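Local coordinates for protein OR486 (Synthetic construct, PDB 4R80) that has no known biological function and was designed de novo as a beta-sheet protein with the cystatin fold, one helix packed against an antiparallel sheet, at residues E17-L20 against E21-S25; Q34-N38 against T39-E43. All blocks are in the same frame, centred on the assembly; numbering follows the deposited sequence.

Contact 1: residues E17-L20 against E21-S25; sequences EKIL and EQNPS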
# COMPACT_ATOMS: atom_id res chain seq x y z
N GLU A 17 -2.86 -4.96 -3.73
CA GLU A 17 -3.91 -5.96 -3.86
C GLU A 17 -4.94 -5.76 -2.76
O GLU A 17 -6.14 -5.95 -2.97
CB GLU A 17 -3.33 -7.38 -3.81
CG GLU A 17 -4.37 -8.49 -3.94
CD GLU A 17 -5.12 -8.44 -5.26
OE1 GLU A 17 -4.51 -8.10 -6.29
OE2 GLU A 17 -6.33 -8.75 -5.26
N LYS A 18 -4.46 -5.39 -1.58
CA LYS A 18 -5.34 -5.06 -0.46
C LYS A 18 -6.26 -3.89 -0.77
O LYS A 18 -7.44 -3.91 -0.44
CB LYS A 18 -4.52 -4.76 0.80
CG LYS A 18 -5.36 -4.34 1.99
CD LYS A 18 -6.33 -5.43 2.40
CE LYS A 18 -6.79 -5.24 3.83
NZ LYS A 18 -7.93 -6.14 4.16
N ILE A 19 -5.71 -2.86 -1.41
CA ILE A 19 -6.50 -1.69 -1.77
C ILE A 19 -7.47 -1.99 -2.91
O ILE A 19 -8.61 -1.51 -2.91
CB ILE A 19 -5.60 -0.49 -2.16
CG1 ILE A 19 -4.63 -0.18 -1.01
CG2 ILE A 19 -6.43 0.73 -2.49
CD1 ILE A 19 -5.31 0.03 0.32
N LEU A 20 -7.03 -2.80 -3.87
CA LEU A 20 -7.88 -3.19 -4.99
C LEU A 20 -9.11 -3.97 -4.55
O LEU A 20 -10.20 -3.80 -5.10
CB LEU A 20 -7.08 -4.02 -6.00
CG LEU A 20 -6.07 -3.27 -6.87
CD1 LEU A 20 -5.16 -4.25 -7.60
CD2 LEU A 20 -6.77 -2.36 -7.87
N GLU A 21 -8.94 -4.83 -3.55
CA GLU A 21 -10.05 -5.62 -3.01
C GLU A 21 -11.10 -4.75 -2.34
O GLU A 21 -12.30 -4.97 -2.50
CB GLU A 21 -9.53 -6.69 -2.05
CG GLU A 21 -8.77 -7.82 -2.73
CD GLU A 21 -8.16 -8.79 -1.74
OE1 GLU A 21 -8.15 -8.49 -0.53
OE2 GLU A 21 -7.70 -9.87 -2.18
N GLN A 22 -10.64 -3.76 -1.58
CA GLN A 22 -11.53 -2.85 -0.87
C GLN A 22 -12.12 -1.80 -1.81
O GLN A 22 -13.11 -1.14 -1.48
CB GLN A 22 -10.79 -2.16 0.28
CG GLN A 22 -10.34 -3.11 1.38
CD GLN A 22 -9.68 -2.38 2.54
OE1 GLN A 22 -9.35 -1.20 2.43
NE2 GLN A 22 -9.49 -3.08 3.65
N ASN A 23 -11.52 -1.65 -2.98
CA ASN A 23 -11.98 -0.68 -3.97
C ASN A 23 -12.04 -1.29 -5.37
O ASN A 23 -11.17 -1.04 -6.19
CB ASN A 23 -11.08 0.56 -3.96
CG ASN A 23 -11.02 1.23 -2.60
OD1 ASN A 23 -11.81 2.12 -2.30
ND2 ASN A 23 -10.08 0.79 -1.77
N PRO A 24 -13.09 -2.09 -5.62
CA PRO A 24 -13.25 -2.87 -6.86
C PRO A 24 -13.25 -2.05 -8.14
O PRO A 24 -12.48 -2.35 -9.05
CB PRO A 24 -14.61 -3.56 -6.66
CG PRO A 24 -15.32 -2.73 -5.64
CD PRO A 24 -14.24 -2.23 -4.73
N SER A 25 -14.10 -1.03 -8.21
CA SER A 25 -14.21 -0.23 -9.42
C SER A 25 -13.26 0.96 -9.35
O SER A 25 -13.67 2.10 -9.56
CB SER A 25 -15.64 0.26 -9.61
OG SER A 25 -15.96 1.29 -8.69
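Asn23 turns its side chain back over the last turn of the helix and donates through ND2 to Ile19 O at 3.0 Å. The bond is nearly straight (165° at the hydrogen) and the acceptor lies in the plane of the Asn23 amide. With chi1 at -58° its CG points away from the carbonyl carbon, which brings the amide round to the same carbonyl that the backbone reaches: Asn23 N makes a weak, bent bond to Ile19 O at 2.9 Å and a second weak one to Leu20 O. Ile19 O thus takes two donors of one residue, the side-chain bond being the better formed. Of the two preceding helical bonds, Glu21 N to Glu17 O is well formed at 3.1 Å, whereas Gln22 N to Lys18 O is weak.

This is the C-terminal end of helix 4-22, the single helix of the designed cystatin fold. Asn23 is the first residue to leave helical angles, and Pro24, whose N has no hydrogen to give, follows it.

Van der Waals contact is modest: Ile19 CG2 lies 3.7 Å from Asn23 ND2, the two side chains running side by side, while Ile19 faces Leu44 and Ile46 of the sheet. On another flank Lys18 CE passes 3.5 Å from Gln22 NE2, and both chains also touch Ile71.

The remaining pair brings like charges together. Glu17 OE2 and Glu21 OE2 come within 3.6 Å with their carboxylate planes 80° apart, a probably unfavourable approach at the surface that might raise the proton affinity of either group.

Contact 2: residues Q34-N38 against T39-E43; sequences QKQGN and TIRVE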
# COMPACT_ATOMS: atom_id res chain seq x y z
N GLN A 34 8.47 2.88 1.13
CA GLN A 34 9.55 3.16 2.06
C GLN A 34 9.70 2.05 3.09
O GLN A 34 8.72 1.58 3.66
CB GLN A 34 9.31 4.49 2.78
CG GLN A 34 10.40 4.85 3.77
CD GLN A 34 9.88 5.64 4.95
OE1 GLN A 34 8.84 6.29 4.86
NE2 GLN A 34 10.59 5.58 6.07
N LYS A 35 10.94 1.64 3.33
CA LYS A 35 11.22 0.55 4.24
C LYS A 35 11.95 1.03 5.49
O LYS A 35 12.91 1.79 5.41
CB LYS A 35 12.05 -0.53 3.55
CG LYS A 35 12.35 -1.73 4.42
CD LYS A 35 13.14 -2.78 3.66
CE LYS A 35 13.42 -3.99 4.52
NZ LYS A 35 14.40 -3.68 5.60
N GLN A 36 11.47 0.58 6.64
CA GLN A 36 12.08 0.89 7.92
C GLN A 36 12.14 -0.37 8.77
O GLN A 36 11.17 -0.72 9.45
CB GLN A 36 11.27 1.97 8.65
CG GLN A 36 11.87 2.42 9.97
CD GLN A 36 10.92 3.29 10.78
OE1 GLN A 36 9.75 3.43 10.43
NE2 GLN A 36 11.43 3.86 11.86
N GLY A 37 13.27 -1.07 8.71
CA GLY A 37 13.43 -2.33 9.42
C GLY A 37 12.65 -3.43 8.72
O GLY A 37 12.86 -3.70 7.54
N ASN A 38 11.74 -4.07 9.45
CA ASN A 38 10.87 -5.08 8.86
C ASN A 38 9.50 -4.51 8.52
O ASN A 38 8.57 -5.24 8.19
CB ASN A 38 10.74 -6.30 9.78
CG ASN A 38 12.03 -7.07 9.91
OD1 ASN A 38 12.83 -7.13 8.98
ND2 ASN A 38 12.24 -7.68 11.07
N THR A 39 9.38 -3.19 8.62
CA THR A 39 8.13 -2.50 8.32
C THR A 39 8.26 -1.69 7.04
O THR A 39 9.18 -0.89 6.90
CB THR A 39 7.72 -1.57 9.47
OG1 THR A 39 7.40 -2.34 10.64
CG2 THR A 39 6.51 -0.73 9.08
N ILE A 40 7.34 -1.90 6.11
CA ILE A 40 7.34 -1.14 4.86
C ILE A 40 6.07 -0.31 4.69
O ILE A 40 4.96 -0.82 4.84
CB ILE A 40 7.55 -2.06 3.64
CG1 ILE A 40 8.74 -2.98 3.87
CG2 ILE A 40 7.77 -1.23 2.38
CD1 ILE A 40 9.20 -3.73 2.63
N ARG A 41 6.25 0.97 4.38
CA ARG A 41 5.13 1.89 4.22
C ARG A 41 4.87 2.19 2.75
O ARG A 41 5.74 2.68 2.05
CB ARG A 41 5.40 3.19 4.99
CG ARG A 41 5.40 3.03 6.50
CD ARG A 41 5.63 4.36 7.19
NE ARG A 41 5.53 4.26 8.65
CZ ARG A 41 6.56 4.00 9.45
NH1 ARG A 41 7.77 3.82 8.94
NH2 ARG A 41 6.38 3.92 10.76
N VAL A 42 3.66 1.87 2.30
CA VAL A 42 3.29 2.07 0.91
C VAL A 42 2.20 3.13 0.79
O VAL A 42 1.13 3.00 1.37
CB VAL A 42 2.79 0.76 0.26
CG1 VAL A 42 2.48 0.98 -1.21
CG2 VAL A 42 3.83 -0.34 0.44
N GLU A 43 2.51 4.19 0.04
CA GLU A 43 1.58 5.28 -0.18
C GLU A 43 0.88 5.11 -1.52
O GLU A 43 1.54 5.01 -2.56
CB GLU A 43 2.33 6.61 -0.14
CG GLU A 43 3.03 6.87 1.19
CD GLU A 43 3.88 8.13 1.17
OE1 GLU A 43 3.54 9.06 0.42
OE2 GLU A 43 4.89 8.17 1.90
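A tight beta hairpin joins strands 28-36 and 39-48 through a type II' turn from Gln36 to Thr39, with Gly37 and Asn38 at its corners; Gly37 has the positive phi (74°) of the first corner in this turn. Gln36 and Thr39 close the loop as a hydrogen-bonded antiparallel pair: Gln36 N meets Thr39 O at 2.7 Å almost head-on, whereas Thr39 N reaches Gln36 O at 3.2 Å from above the carbonyl plane. The next hydrogen-bonded pair, Gln34 with Arg41, is linked in both directions, Arg41 N to Gln34 O at 2.6 Å and Gln34 N to Arg41 O at 2.9 Å.

On the face carrying Gln34, Gln36, Thr39 and Arg41, a side-chain bond runs diagonally across the strands. Arg41 NH1 donates to Gln36 OE1 at 2.5 Å, nearly straight and in the plane of both the guanidinium and the amide carbonyl, although the two flat groups are turned 39° apart. Arg41 is extended from CG to NE, and Gln36, with CG anti to its own N (chi1 -177°), rises to meet its edge.

The other face holds the non-hydrogen-bonded pair Lys35 and Ile40, whose aliphatic parts cross, Lys35 CG lying 3.9 Å from Ile40 CG1. Ile40 CG2 comes within 3.2 Å of Gln34 O, a close approach to the backbone oxygen that Arg41 N also uses.

Ile40 is buried against Ala11 of helix 4-22, and Lys35 touches Glu7 and Lys8 of that helix. Beyond strand 39-48, strand 51-62 continues the sheet: Thr39 OG1 hydrogen-bonds Glu60 OE1, and the backbone of Ile40 pairs with Val59.

In the fold
Contact 1 precedes contact 2 in the chain: helix 4-22 ends within 17-25, strand 28-36 begins soon after, and the turn within 34-43 leads into strand 39-48. Their centres are about 20 Å apart, on opposite sides of the chain's centre, and their nearest atoms are about 7 Å apart, without touching. Helix 4-22 links them physically. Near its C-terminal end the helix lies over strands 28-36 and 39-48, and about two turns earlier it covers the hairpin. One contact thus lies where the chain leaves the helix for the four-stranded antiparallel sheet, and the other at that sheet's first hairpin, so both belong to the helix-on-sheet layout of the designed cystatin fold.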